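Local coordinates for StAR-related lipid transfer protein 13 (Homo sapiens, PDB 2PSO), which activates GTP hydrolysis by RhoA and perhaps Cdc42, and carries a lipid-binding START domain, the part that makes up this chain, at residues E103-W108 with E119-V124; V138-K143 with L153-V158; R170-D175 with D197-S202; S176-E181 with L190-R195. One frame throughout, in Å; residues are numbered along the deposited sequence.

Contact 1 of 4, residues E103-W108 with E119-V124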
loop_
_atom_site.group_PDB
_atom_site.type_symbol
_atom_site.label_atom_id
_atom_site.label_comp_id
_atom_site.label_asym_id
_atom_site.label_seq_id
_atom_site.Cartn_x
_atom_site.Cartn_y
_atom_site.Cartn_z
ATOM N N GLU A 103 13.600 -5.324 0.249
ATOM C CA GLU A 103 14.966 -5.278 -0.233
ATOM C C GLU A 103 15.196 -4.021 -1.077
ATOM O O GLU A 103 16.331 -3.645 -1.354
ATOM C CB GLU A 103 15.285 -6.543 -1.035
ATOM N N ASP A 104 14.119 -3.352 -1.470
ATOM C CA ASP A 104 14.246 -2.182 -2.325
ATOM C C ASP A 104 14.303 -0.884 -1.551
ATOM O O ASP A 104 14.722 0.134 -2.096
ATOM C CB ASP A 104 13.102 -2.144 -3.325
ATOM C CG ASP A 104 13.276 -3.158 -4.439
ATOM O OD1 ASP A 104 14.416 -3.661 -4.643
ATOM O OD2 ASP A 104 12.269 -3.448 -5.118
ATOM N N PHE A 105 13.878 -0.934 -0.288
ATOM C CA PHE A 105 13.825 0.221 0.601
ATOM C C PHE A 105 15.199 0.811 0.894
ATOM O O PHE A 105 15.901 0.308 1.776
ATOM C CB PHE A 105 13.257 -0.270 1.908
ATOM C CG PHE A 105 12.948 0.814 2.904
ATOM C CD1 PHE A 105 11.890 1.698 2.688
ATOM C CD2 PHE A 105 13.658 0.900 4.092
ATOM C CE1 PHE A 105 11.574 2.665 3.614
ATOM C CE2 PHE A 105 13.356 1.855 5.011
ATOM C CZ PHE A 105 12.320 2.753 4.777
ATOM N N VAL A 106 15.592 1.880 0.200
ATOM C CA VAL A 106 16.962 2.355 0.368
ATOM C C VAL A 106 17.239 3.550 1.268
ATOM O O VAL A 106 17.879 3.384 2.295
ATOM C CB VAL A 106 17.726 2.458 -0.958
ATOM C CG1 VAL A 106 19.077 3.132 -0.752
ATOM C CG2 VAL A 106 17.946 1.063 -1.509
ATOM N N GLN A 107 16.833 4.759 0.914
ATOM C CA GLN A 107 17.302 5.882 1.728
ATOM C C GLN A 107 16.199 6.371 2.632
ATOM O O GLN A 107 15.153 6.778 2.150
ATOM C CB GLN A 107 17.758 7.054 0.872
ATOM C CG GLN A 107 18.282 6.700 -0.471
ATOM C CD GLN A 107 19.085 7.835 -1.051
ATOM O OE1 GLN A 107 20.112 8.229 -0.488
ATOM N NE2 GLN A 107 18.624 8.382 -2.174
ATOM N N TRP A 108 16.412 6.376 3.933
ATOM C CA TRP A 108 15.324 6.789 4.772
ATOM C C TRP A 108 15.743 7.798 5.815
ATOM O O TRP A 108 16.845 7.717 6.355
ATOM C CB TRP A 108 14.640 5.571 5.397
ATOM C CG TRP A 108 15.471 4.813 6.394
ATOM C CD1 TRP A 108 15.630 5.101 7.724
ATOM C CD2 TRP A 108 16.239 3.631 6.144
ATOM N NE1 TRP A 108 16.460 4.179 8.309
ATOM C CE2 TRP A 108 16.843 3.260 7.366
ATOM C CE3 TRP A 108 16.480 2.853 5.006
ATOM C CZ2 TRP A 108 17.675 2.137 7.482
ATOM C CZ3 TRP A 108 17.310 1.736 5.113
ATOM C CH2 TRP A 108 17.897 1.389 6.345
ATOM N N GLU A 119 4.845 12.631 11.646
ATOM C CA GLU A 119 6.147 12.996 11.121
ATOM C C GLU A 119 6.179 13.103 9.591
ATOM O O GLU A 119 5.260 12.658 8.886
ATOM C CB GLU A 119 7.193 11.988 11.597
ATOM C CG GLU A 119 7.523 10.859 10.655
ATOM C CD GLU A 119 8.326 9.756 11.344
ATOM O OE1 GLU A 119 8.503 9.834 12.587
ATOM O OE2 GLU A 119 8.779 8.799 10.661
ATOM N N ILE A 120 7.246 13.710 9.084
ATOM C CA ILE A 120 7.504 13.702 7.669
ATOM C C ILE A 120 8.649 12.742 7.323
ATOM O O ILE A 120 9.808 12.904 7.735
ATOM C CB ILE A 120 7.798 15.101 7.182
ATOM C CG1 ILE A 120 6.565 15.948 7.381
ATOM C CG2 ILE A 120 8.161 15.087 5.722
ATOM C CD1 ILE A 120 6.688 17.219 6.699
ATOM N N TYR A 121 8.325 11.720 6.567
ATOM C CA TYR A 121 9.272 10.647 6.381
ATOM C C TYR A 121 9.635 10.628 4.924
ATOM O O TYR A 121 8.807 10.925 4.078
ATOM C CB TYR A 121 8.611 9.330 6.789
ATOM C CG TYR A 121 9.561 8.215 7.055
ATOM C CD1 TYR A 121 10.482 8.302 8.084
ATOM C CD2 TYR A 121 9.537 7.060 6.291
ATOM C CE1 TYR A 121 11.350 7.279 8.344
ATOM C CE2 TYR A 121 10.404 6.008 6.553
ATOM C CZ TYR A 121 11.308 6.128 7.579
ATOM O OH TYR A 121 12.196 5.113 7.837
ATOM N N GLN A 122 10.867 10.280 4.612
ATOM C CA GLN A 122 11.270 10.265 3.212
ATOM C C GLN A 122 12.069 9.030 2.908
ATOM O O GLN A 122 13.058 8.774 3.562
ATOM C CB GLN A 122 12.092 11.515 2.899
ATOM C CG GLN A 122 13.038 11.393 1.741
ATOM C CD GLN A 122 14.349 12.097 2.025
ATOM O OE1 GLN A 122 15.342 11.462 2.368
ATOM N NE2 GLN A 122 14.358 13.408 1.908
ATOM N N TYR A 123 11.626 8.257 1.928
ATOM C CA TYR A 123 12.372 7.083 1.507
ATOM C C TYR A 123 12.462 6.964 0.006
ATOM O O TYR A 123 11.765 7.658 -0.716
ATOM C CB TYR A 123 11.755 5.807 2.059
ATOM C CG TYR A 123 10.272 5.580 1.752
ATOM C CD1 TYR A 123 9.862 4.771 0.684
ATOM C CD2 TYR A 123 9.283 6.138 2.562
ATOM C CE1 TYR A 123 8.511 4.538 0.425
ATOM C CE2 TYR A 123 7.941 5.924 2.303
ATOM C CZ TYR A 123 7.557 5.123 1.240
ATOM O OH TYR A 123 6.204 4.912 1.028
ATOM N N VAL A 124 13.319 6.052 -0.454
ATOM C CA VAL A 124 13.458 5.715 -1.874
ATOM C C VAL A 124 13.214 4.233 -2.031
ATOM O O VAL A 124 13.663 3.470 -1.195
ATOM C CB VAL A 124 14.875 5.962 -2.356
ATOM C CG1 VAL A 124 15.045 5.425 -3.747
ATOM C CG2 VAL A 124 15.188 7.439 -2.333
#

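Contact 2 of 4, residues V138-K143 with L153-V158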
loop_
_atom_site.group_PDB
_atom_site.type_symbol
_atom_site.label_atom_id
_atom_site.label_comp_id
_atom_site.label_asym_id
_atom_site.label_seq_id
_atom_site.Cartn_x
_atom_site.Cartn_y
_atom_site.Cartn_z
ATOM N N VAL A 138 6.498 11.861 2.719
ATOM C CA VAL A 138 5.179 11.558 3.175
ATOM C C VAL A 138 4.924 12.134 4.568
ATOM O O VAL A 138 5.839 12.233 5.372
ATOM C CB VAL A 138 5.047 10.049 3.117
ATOM C CG1 VAL A 138 4.405 9.494 4.358
ATOM C CG2 VAL A 138 4.311 9.679 1.880
ATOM N N LEU A 139 3.703 12.592 4.817
ATOM C CA LEU A 139 3.231 12.861 6.158
ATOM C C LEU A 139 2.670 11.526 6.732
ATOM O O LEU A 139 1.743 10.965 6.157
ATOM C CB LEU A 139 2.129 13.906 6.032
ATOM C CG LEU A 139 1.347 14.410 7.252
ATOM C CD1 LEU A 139 2.238 15.216 8.156
ATOM C CD2 LEU A 139 0.151 15.261 6.815
ATOM N N ARG A 140 3.233 10.970 7.803
ATOM C CA ARG A 140 2.662 9.736 8.398
ATOM C C ARG A 140 2.240 10.084 9.780
ATOM O O ARG A 140 2.939 10.817 10.468
ATOM C CB ARG A 140 3.682 8.602 8.618
ATOM C CG ARG A 140 4.835 8.551 7.703
ATOM C CD ARG A 140 5.983 7.945 8.410
ATOM N NE ARG A 140 6.358 6.650 7.872
ATOM C CZ ARG A 140 7.357 5.921 8.344
ATOM N NH1 ARG A 140 7.626 4.748 7.802
ATOM N NH2 ARG A 140 8.099 6.377 9.345
ATOM N N THR A 141 1.153 9.493 10.229
ATOM C CA THR A 141 0.814 9.592 11.605
ATOM C C THR A 141 0.403 8.185 11.997
ATOM O O THR A 141 -0.009 7.417 11.141
ATOM C CB THR A 141 -0.304 10.677 11.838
ATOM O OG1 THR A 141 -0.883 10.532 13.146
ATOM C CG2 THR A 141 -1.397 10.599 10.795
ATOM N N TRP A 142 0.547 7.805 13.260
ATOM C CA TRP A 142 0.193 6.436 13.625
ATOM C C TRP A 142 -0.482 6.479 14.954
ATOM O O TRP A 142 -0.376 7.471 15.652
ATOM C CB TRP A 142 1.395 5.524 13.676
ATOM C CG TRP A 142 2.500 6.007 14.540
ATOM C CD1 TRP A 142 2.791 5.580 15.794
ATOM C CD2 TRP A 142 3.498 6.995 14.209
ATOM N NE1 TRP A 142 3.893 6.252 16.283
ATOM C CE2 TRP A 142 4.343 7.127 15.334
ATOM C CE3 TRP A 142 3.737 7.799 13.085
ATOM C CZ2 TRP A 142 5.398 8.034 15.381
ATOM C CZ3 TRP A 142 4.790 8.701 13.129
ATOM C CH2 TRP A 142 5.617 8.804 14.271
ATOM N N LYS A 143 -1.177 5.400 15.299
ATOM C CA LYS A 143 -2.089 5.421 16.407
ATOM C C LYS A 143 -2.147 4.008 16.973
ATOM O O LYS A 143 -2.428 3.083 16.243
ATOM C CB LYS A 143 -3.467 5.864 15.893
ATOM C CG LYS A 143 -4.476 6.352 16.950
ATOM C CD LYS A 143 -4.592 7.877 16.988
ATOM N N LEU A 153 -1.573 3.041 10.726
ATOM C CA LEU A 153 -0.573 3.970 10.245
ATOM C C LEU A 153 -1.136 4.622 8.964
ATOM O O LEU A 153 -1.578 3.931 8.071
ATOM C CB LEU A 153 0.775 3.233 10.056
ATOM C CG LEU A 153 1.821 3.961 9.201
ATOM C CD1 LEU A 153 2.211 5.364 9.691
ATOM C CD2 LEU A 153 3.052 3.109 8.951
ATOM N N VAL A 154 -1.141 5.933 8.867
ATOM C CA VAL A 154 -1.643 6.568 7.646
ATOM C C VAL A 154 -0.662 7.570 7.019
ATOM O O VAL A 154 0.083 8.303 7.712
ATOM C CB VAL A 154 -3.010 7.304 7.816
ATOM C CG1 VAL A 154 -3.926 6.660 8.887
ATOM C CG2 VAL A 154 -2.761 8.722 8.120
ATOM N N SER A 155 -0.668 7.587 5.690
ATOM C CA SER A 155 0.310 8.350 4.971
ATOM C C SER A 155 -0.264 9.103 3.782
ATOM O O SER A 155 -1.265 8.693 3.208
ATOM C CB SER A 155 1.395 7.391 4.493
ATOM O OG SER A 155 1.946 6.672 5.573
ATOM N N LEU A 156 0.367 10.208 3.405
ATOM C CA LEU A 156 0.002 10.895 2.160
ATOM C C LEU A 156 1.195 11.715 1.778
ATOM O O LEU A 156 1.911 12.162 2.649
ATOM C CB LEU A 156 -1.210 11.791 2.350
ATOM C CG LEU A 156 -1.207 12.644 3.620
ATOM C CD1 LEU A 156 -0.990 14.112 3.287
ATOM C CD2 LEU A 156 -2.493 12.458 4.377
ATOM N N SER A 157 1.431 11.867 0.484
ATOM C CA SER A 157 2.647 12.484 -0.022
ATOM C C SER A 157 2.585 13.966 0.214
ATOM O O SER A 157 1.502 14.554 0.177
ATOM C CB SER A 157 2.840 12.189 -1.524
ATOM O OG SER A 157 3.399 10.891 -1.770
ATOM N N VAL A 158 3.734 14.566 0.500
ATOM C CA VAL A 158 3.826 16.014 0.629
ATOM C C VAL A 158 5.135 16.444 0.011
ATOM O O VAL A 158 5.878 15.608 -0.492
ATOM C CB VAL A 158 3.820 16.468 2.104
ATOM C CG1 VAL A 158 2.520 16.080 2.795
ATOM C CG2 VAL A 158 4.998 15.869 2.834
#

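Contact 3 of 4, residues R170-D175 with D197-S202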
loop_
_atom_site.group_PDB
_atom_site.type_symbol
_atom_site.label_atom_id
_atom_site.label_comp_id
_atom_site.label_asym_id
_atom_site.label_seq_id
_atom_site.Cartn_x
_atom_site.Cartn_y
_atom_site.Cartn_z
ATOM N N ARG A 170 9.437 11.162 -8.023
ATOM C CA ARG A 170 8.476 11.340 -6.940
ATOM C C ARG A 170 7.159 10.658 -7.221
ATOM O O ARG A 170 6.512 10.958 -8.210
ATOM C CB ARG A 170 8.176 12.813 -6.740
ATOM C CG ARG A 170 9.159 13.518 -5.853
ATOM C CD ARG A 170 9.019 13.082 -4.402
ATOM N NE ARG A 170 8.928 14.257 -3.544
ATOM C CZ ARG A 170 9.970 14.989 -3.166
ATOM N NH1 ARG A 170 11.196 14.648 -3.544
ATOM N NH2 ARG A 170 9.784 16.051 -2.384
ATOM N N ALA A 171 6.741 9.748 -6.357
ATOM C CA ALA A 171 5.397 9.225 -6.481
ATOM C C ALA A 171 4.409 10.162 -5.778
ATOM O O ALA A 171 4.766 11.256 -5.355
ATOM C CB ALA A 171 5.309 7.826 -5.914
ATOM N N VAL A 172 3.152 9.744 -5.697
ATOM C CA VAL A 172 2.128 10.496 -4.990
ATOM C C VAL A 172 1.265 9.481 -4.235
ATOM O O VAL A 172 0.350 8.864 -4.800
ATOM C CB VAL A 172 1.245 11.347 -5.941
ATOM C CG1 VAL A 172 0.143 12.078 -5.156
ATOM C CG2 VAL A 172 2.077 12.362 -6.724
ATOM N N VAL A 173 1.596 9.273 -2.966
ATOM C CA VAL A 173 0.776 8.458 -2.117
ATOM C C VAL A 173 -0.479 9.296 -1.898
ATOM O O VAL A 173 -0.451 10.266 -1.165
ATOM C CB VAL A 173 1.518 8.110 -0.796
ATOM C CG1 VAL A 173 0.577 7.505 0.244
ATOM C CG2 VAL A 173 2.646 7.156 -1.074
ATOM N N MET A 174 -1.559 8.953 -2.600
ATOM C CA MET A 174 -2.815 9.699 -2.507
ATOM C C MET A 174 -3.563 9.203 -1.286
ATOM O O MET A 174 -4.075 9.991 -0.478
ATOM C CB MET A 174 -3.663 9.495 -3.762
ATOM C CG MET A 174 -2.929 9.772 -5.091
ATOM S SD MET A 174 -3.854 9.309 -6.609
ATOM C CE MET A 174 -5.514 9.847 -6.188
ATOM N N ASP A 175 -3.603 7.881 -1.168
ATOM C CA ASP A 175 -4.097 7.193 0.017
ATOM C C ASP A 175 -3.119 6.099 0.385
ATOM O O ASP A 175 -2.559 5.426 -0.490
ATOM C CB ASP A 175 -5.441 6.539 -0.259
ATOM C CG ASP A 175 -6.599 7.421 0.096
ATOM O OD1 ASP A 175 -6.415 8.650 0.140
ATOM O OD2 ASP A 175 -7.702 6.878 0.334
ATOM N N ASP A 197 0.129 7.056 -7.111
ATOM C CA ASP A 197 0.353 7.486 -8.471
ATOM C C ASP A 197 1.863 7.542 -8.697
ATOM O O ASP A 197 2.481 8.591 -8.510
ATOM C CB ASP A 197 -0.278 8.869 -8.658
ATOM C CG ASP A 197 -0.122 9.426 -10.078
ATOM O OD1 ASP A 197 0.695 8.904 -10.863
ATOM O OD2 ASP A 197 -0.817 10.418 -10.403
ATOM N N LEU A 198 2.467 6.414 -9.076
ATOM C CA LEU A 198 3.844 6.430 -9.564
ATOM C C LEU A 198 3.708 7.176 -10.862
ATOM O O LEU A 198 2.746 6.950 -11.597
ATOM C CB LEU A 198 4.380 5.033 -9.857
ATOM C CG LEU A 198 4.188 3.810 -8.948
ATOM C CD1 LEU A 198 4.431 4.114 -7.456
ATOM C CD2 LEU A 198 2.818 3.156 -9.162
ATOM N N LYS A 199 4.635 8.068 -11.170
ATOM C CA LYS A 199 4.424 8.908 -12.347
ATOM C C LYS A 199 5.071 8.403 -13.656
ATOM O O LYS A 199 6.217 8.739 -13.957
ATOM C CB LYS A 199 4.797 10.363 -12.041
ATOM C CG LYS A 199 3.857 11.004 -11.031
ATOM C CD LYS A 199 3.793 12.509 -11.199
ATOM C CE LYS A 199 2.630 13.097 -10.413
ATOM N NZ LYS A 199 2.607 14.588 -10.464
ATOM N N GLY A 200 4.342 7.602 -14.431
ATOM C CA GLY A 200 4.794 7.294 -15.791
ATOM C C GLY A 200 4.802 5.850 -16.267
ATOM O O GLY A 200 5.718 5.429 -16.967
ATOM N N HIS A 201 3.785 5.088 -15.888
ATOM C CA HIS A 201 3.598 3.750 -16.429
ATOM C C HIS A 201 2.224 3.736 -17.056
ATOM O O HIS A 201 1.506 4.733 -16.991
ATOM C CB HIS A 201 3.675 2.679 -15.336
ATOM C CG HIS A 201 5.023 2.553 -14.694
ATOM N ND1 HIS A 201 5.222 2.728 -13.340
ATOM C CD2 HIS A 201 6.238 2.264 -15.218
ATOM C CE1 HIS A 201 6.501 2.556 -13.058
ATOM N NE2 HIS A 201 7.140 2.275 -14.180
ATOM N N SER A 202 1.852 2.608 -17.650
ATOM C CA SER A 202 0.558 2.480 -18.309
ATOM C C SER A 202 -0.610 2.490 -17.311
ATOM O O SER A 202 -0.450 2.056 -16.165
ATOM C CB SER A 202 0.523 1.204 -19.162
#

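Contact 4 of 4, residues S176-E181 with L190-R195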
loop_
_atom_site.group_PDB
_atom_site.type_symbol
_atom_site.label_atom_id
_atom_site.label_comp_id
_atom_site.label_asym_id
_atom_site.label_seq_id
_atom_site.Cartn_x
_atom_site.Cartn_y
_atom_site.Cartn_z
ATOM N N SER A 176 -2.900 5.935 1.683
ATOM C CA SER A 176 -2.181 4.783 2.199
ATOM C C SER A 176 -2.540 4.649 3.638
ATOM O O SER A 176 -2.308 5.579 4.441
ATOM C CB SER A 176 -0.684 4.966 2.108
ATOM O OG SER A 176 -0.030 3.771 2.516
ATOM N N GLN A 177 -3.113 3.511 3.989
ATOM C CA GLN A 177 -3.400 3.326 5.373
ATOM C C GLN A 177 -3.279 1.889 5.792
ATOM O O GLN A 177 -3.873 1.007 5.174
ATOM C CB GLN A 177 -4.739 3.964 5.794
ATOM C CG GLN A 177 -5.961 3.538 5.008
ATOM C CD GLN A 177 -6.491 4.617 4.050
ATOM O OE1 GLN A 177 -5.913 5.703 3.900
ATOM N NE2 GLN A 177 -7.607 4.311 3.400
ATOM N N TYR A 178 -2.473 1.648 6.828
ATOM C CA TYR A 178 -2.366 0.301 7.372
ATOM C C TYR A 178 -3.348 0.213 8.519
ATOM O O TYR A 178 -3.340 1.075 9.395
ATOM C CB TYR A 178 -0.935 -0.048 7.812
ATOM C CG TYR A 178 0.060 -0.204 6.672
ATOM C CD1 TYR A 178 0.778 0.895 6.189
ATOM C CD2 TYR A 178 0.284 -1.430 6.084
ATOM C CE1 TYR A 178 1.684 0.784 5.141
ATOM C CE2 TYR A 178 1.197 -1.563 5.026
ATOM C CZ TYR A 178 1.887 -0.435 4.568
ATOM O OH TYR A 178 2.786 -0.546 3.525
ATOM N N LEU A 179 -4.219 -0.800 8.472
ATOM C CA LEU A 179 -5.103 -1.125 9.585
ATOM C C LEU A 179 -4.687 -2.474 10.136
ATOM O O LEU A 179 -4.696 -3.479 9.417
ATOM C CB LEU A 179 -6.571 -1.167 9.157
ATOM C CG LEU A 179 -7.068 -0.029 8.263
ATOM C CD1 LEU A 179 -8.534 -0.187 7.927
ATOM C CD2 LEU A 179 -6.835 1.317 8.916
ATOM N N ILE A 180 -4.301 -2.496 11.405
ATOM C CA ILE A 180 -3.853 -3.730 12.054
ATOM C C ILE A 180 -4.777 -4.034 13.191
ATOM O O ILE A 180 -4.947 -3.206 14.087
ATOM C CB ILE A 180 -2.458 -3.555 12.641
ATOM C CG1 ILE A 180 -1.608 -2.668 11.715
ATOM C CG2 ILE A 180 -1.813 -4.886 12.892
ATOM C CD1 ILE A 180 -0.162 -2.944 11.808
ATOM N N GLU A 181 -5.396 -5.204 13.165
ATOM C CA GLU A 181 -6.353 -5.535 14.209
ATOM C C GLU A 181 -6.071 -6.906 14.790
ATOM O O GLU A 181 -5.522 -7.761 14.105
ATOM C CB GLU A 181 -7.782 -5.430 13.675
ATOM C CG GLU A 181 -8.047 -6.318 12.485
ATOM C CD GLU A 181 -9.341 -5.976 11.784
ATOM O OE1 GLU A 181 -10.176 -5.277 12.398
ATOM O OE2 GLU A 181 -9.513 -6.406 10.623
ATOM N N LEU A 190 -3.475 -7.943 9.121
ATOM C CA LEU A 190 -2.922 -6.715 8.578
ATOM C C LEU A 190 -3.624 -6.318 7.291
ATOM O O LEU A 190 -3.719 -7.118 6.373
ATOM C CB LEU A 190 -1.440 -6.913 8.289
ATOM C CG LEU A 190 -0.698 -5.809 7.508
ATOM C CD1 LEU A 190 -0.795 -4.506 8.177
ATOM C CD2 LEU A 190 0.752 -6.198 7.365
ATOM N N THR A 191 -4.105 -5.091 7.196
ATOM C CA THR A 191 -4.760 -4.658 5.966
ATOM C C THR A 191 -4.189 -3.344 5.469
ATOM O O THR A 191 -4.232 -2.331 6.171
ATOM C CB THR A 191 -6.263 -4.495 6.165
ATOM O OG1 THR A 191 -6.855 -5.779 6.385
ATOM C CG2 THR A 191 -6.911 -3.852 4.953
ATOM N N HIS A 192 -3.643 -3.357 4.259
ATOM C CA HIS A 192 -3.209 -2.128 3.621
ATOM C C HIS A 192 -4.142 -1.638 2.481
ATOM O O HIS A 192 -4.164 -2.215 1.383
ATOM C CB HIS A 192 -1.803 -2.307 3.093
ATOM C CG HIS A 192 -1.177 -1.035 2.643
ATOM N ND1 HIS A 192 -0.171 -0.993 1.698
ATOM C CD2 HIS A 192 -1.412 0.248 3.004
ATOM C CE1 HIS A 192 0.184 0.266 1.491
ATOM N NE2 HIS A 192 -0.548 1.038 2.279
ATOM N N ILE A 193 -4.901 -0.576 2.741
ATOM C CA ILE A 193 -5.627 0.107 1.682
ATOM C C ILE A 193 -4.860 1.289 1.107
ATOM O O ILE A 193 -4.738 2.310 1.767
ATOM C CB ILE A 193 -6.952 0.687 2.186
ATOM C CG1 ILE A 193 -7.842 -0.420 2.742
ATOM C CG2 ILE A 193 -7.667 1.446 1.044
ATOM C CD1 ILE A 193 -8.875 0.089 3.707
ATOM N N CYS A 194 -4.388 1.191 -0.127
ATOM C CA CYS A 194 -3.742 2.347 -0.721
ATOM C C CYS A 194 -4.033 2.635 -2.208
ATOM O O CYS A 194 -4.692 1.872 -2.905
ATOM C CB CYS A 194 -2.257 2.228 -0.544
ATOM S SG CYS A 194 -1.609 1.092 -1.734
ATOM N N ARG A 195 -3.486 3.758 -2.666
ATOM C CA ARG A 195 -3.760 4.347 -3.955
ATOM C C ARG A 195 -2.582 5.256 -4.238
ATOM O O ARG A 195 -2.510 6.375 -3.739
ATOM C CB ARG A 195 -5.032 5.196 -3.880
ATOM C CG ARG A 195 -5.526 5.740 -5.236
ATOM C CD ARG A 195 -6.781 6.636 -5.122
ATOM N NE ARG A 195 -7.461 6.744 -6.410
ATOM C CZ ARG A 195 -8.452 7.583 -6.725
ATOM N NH1 ARG A 195 -8.937 8.455 -5.851
ATOM N NH2 ARG A 195 -8.974 7.530 -7.943
#

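Contact 1 of 4, residues E103-W108 with E119-V124
F105, V106, Q107 and W108 meet Y121-V124 of strand 118-125 in the START-domain sheet; they belong to the loop that leads from helix 87-96 into strand 109-115. The main polar tie is through the backbone: V106 N gives a nearly straight hydrogen bond (165° at the hydrogen) to V124 O, 2.9 Å away. The bond from V124 N back to Q107 O is weak, and the position of Q107 O is less sure.

With CG anti to the backbone N (chi1 -172°), the F105 ring reaches across to the strand, where F105 CE1 lies 3.5 Å from Y123 CB. The F105 and Y123 rings meet obliquely, planes 41° apart. Y121 OH sits at the F105 ring edge, 3.9 Å from F105 CZ. Cut back to an alanine, F105 would lose the ring that covers Y123 CB and borders the Y121 hydroxyl, which is likely to open a gap between loop and strand. Y123 also stacks on F136 of the neighbouring strand.

Among the remaining side chains, Q107 and V124 run alongside each other, Q107 CG 3.7 Å from V124 CG2. W108 likewise lies beside Y121, with W108 CD1 3.4 Å from Y121 OH.

Contact 2 of 4, residues V138-K143 with L153-V158
L139 and L156 lie side by side and point the same way, L139 CD2 3.9 Å from L156 CD1, and T141 and V154 repeat the arrangement with their CG2 methyls 3.5 Å apart. All four side chains stand on one face of an antiparallel beta hairpin, where V158 adds its CG1 against L139 CB just beyond the end of the second strand. For L139, CG anti to the backbone N (chi1 178°) carries the branch out beside its partner.

The opposite face carries R140, W142, L153 and S155. Here L153 CD1 slips between its neighbours across the pairing, 3.7 Å from R140 CB and 4.1 Å from W142 CB, while the W142 indole itself leads off from the second strand. S155 CB meets the methyl CG1 of V138, the residue at the end of the register, whose side chain diverges from that of S157.

Between the two faces the ladder is regular. L139 and L156 exchange two backbone hydrogen bonds, as do T141 and V154; the straightest, V154 N to T141 O, spans 2.9 Å with 173° at the hydrogen.

The first strand is flanked by strand 118-125: R140 forms a salt bridge with E119 and a cation-pi contact with Y121. On the other side strand 169-182 takes up the second strand, S157 OG accepting a hydrogen bond from V173 N. Helix 87-96 covers the R140 and L153 face, with L91 and V94 against L153 and R96 against R140 and W142.

Contact 3 of 4, residues R170-D175 with D197-S202
V172 and D197 meet through flat peptide groups, and no ring takes part in the pairing. D197 N approaches the V172 carbonyl from above its plane, 36° out of it, and the hydrogen bond to V172 O, 2.9 Å long, is fairly straight at the hydrogen (163°). The return bond, V172 N to D197 O at 3.1 Å, is weak. Another flat group, the R170 guanidinium, leads away from the 197-202 segment and gives a hydrogen bond through NH2 to A163 O. The D197 carboxylate stands with its carbon CG anti to the backbone N (chi1 -179°).

Around this two-bond link the side chains touch lightly. D197 CB lies 4.0 Å from V172 CB and 4.1 Å from M174 SD. V172 CG2 also meets the aliphatic part of K199, whose extended chain crosses it with K199 CE 3.8 Å off. A171 CB and L198 CD1 make the remaining apolar contact, at 4.1 Å; A171 also touches F136 and I196, and L198 touches W205.

This is a surface contact in which the chain leaving strand 188-196 stays paired with strand 169-182 for one more residue pair. Between that pair and the regular hairpin the strand turns a corner at M174, where M174 and D175 both face R195: a classic beta bulge.

Contact 4 of 4, residues S176-E181 with L190-R195
H192 swings its ring out with CG anti to the backbone N (chi1 -170°), and Y178 places CG anti to its carbonyl carbon (chi1 -69°), so that the two rings come together over the same face of the beta hairpin formed by strands 169-182 and 188-196. Their residues form a non-hydrogen-bonded antiparallel pair, and the rings stack face to face, planes 8° apart and centroids 3.8 Å apart. The imidazole is also fixed at its edge: S176 OG lies near the ring plane and is hydrogen-bonded to H192 NE2 at 2.8 Å. Ring face and ring edge together should restrain rotation of H192.

Y178 OH is in turn hydrogen-bonded to E217 of helix 209-223, the C-terminal helix that packs over this side of the START domain's helix-grip fold. With an alanine in its place, H192 would probably lose its stacking partner and E217 the hydroxyl it bonds, and a gap is likely beside L190. L190 CD1 lies at the Y178 ring edge, 3.9 Å from Y178 CD2, and reaches I180 CD1 at 4.0 Å.

On the other face Q177, L179, T191 and I193 are more open. Q177 bends at chi2 and crosses I193, Q177 NE2 3.7 Å from I193 CG2, and T191 OG1 bonds to S80 of strand 76-83. Four backbone hydrogen bonds bind the strands, among them L179 N to T191 O at 2.8 Å.

How the contacts relate
All four contacts reach one curled sheet of the START domain. Contacts 1, 2 and 3 follow in series along the chain, and contact 4 is nested inside the loop that contact 3 closes. Contacts 1 and 2 (centres about 13 Å apart) are joined by neighbouring strands 118-125 and 134-143. Strand 151-157 of contact 2 then pairs with strand 169-182, carrying the sheet to contact 4, about 12 Å away between centres. Contacts 3 and 4 share strand 169-182 and meet at R195, though their centres are about 18 Å apart. Helix 87-96 packs on contacts 2 and 4, and helix 209-223 on contact 4, consistent with the helix-grip fold of START domains.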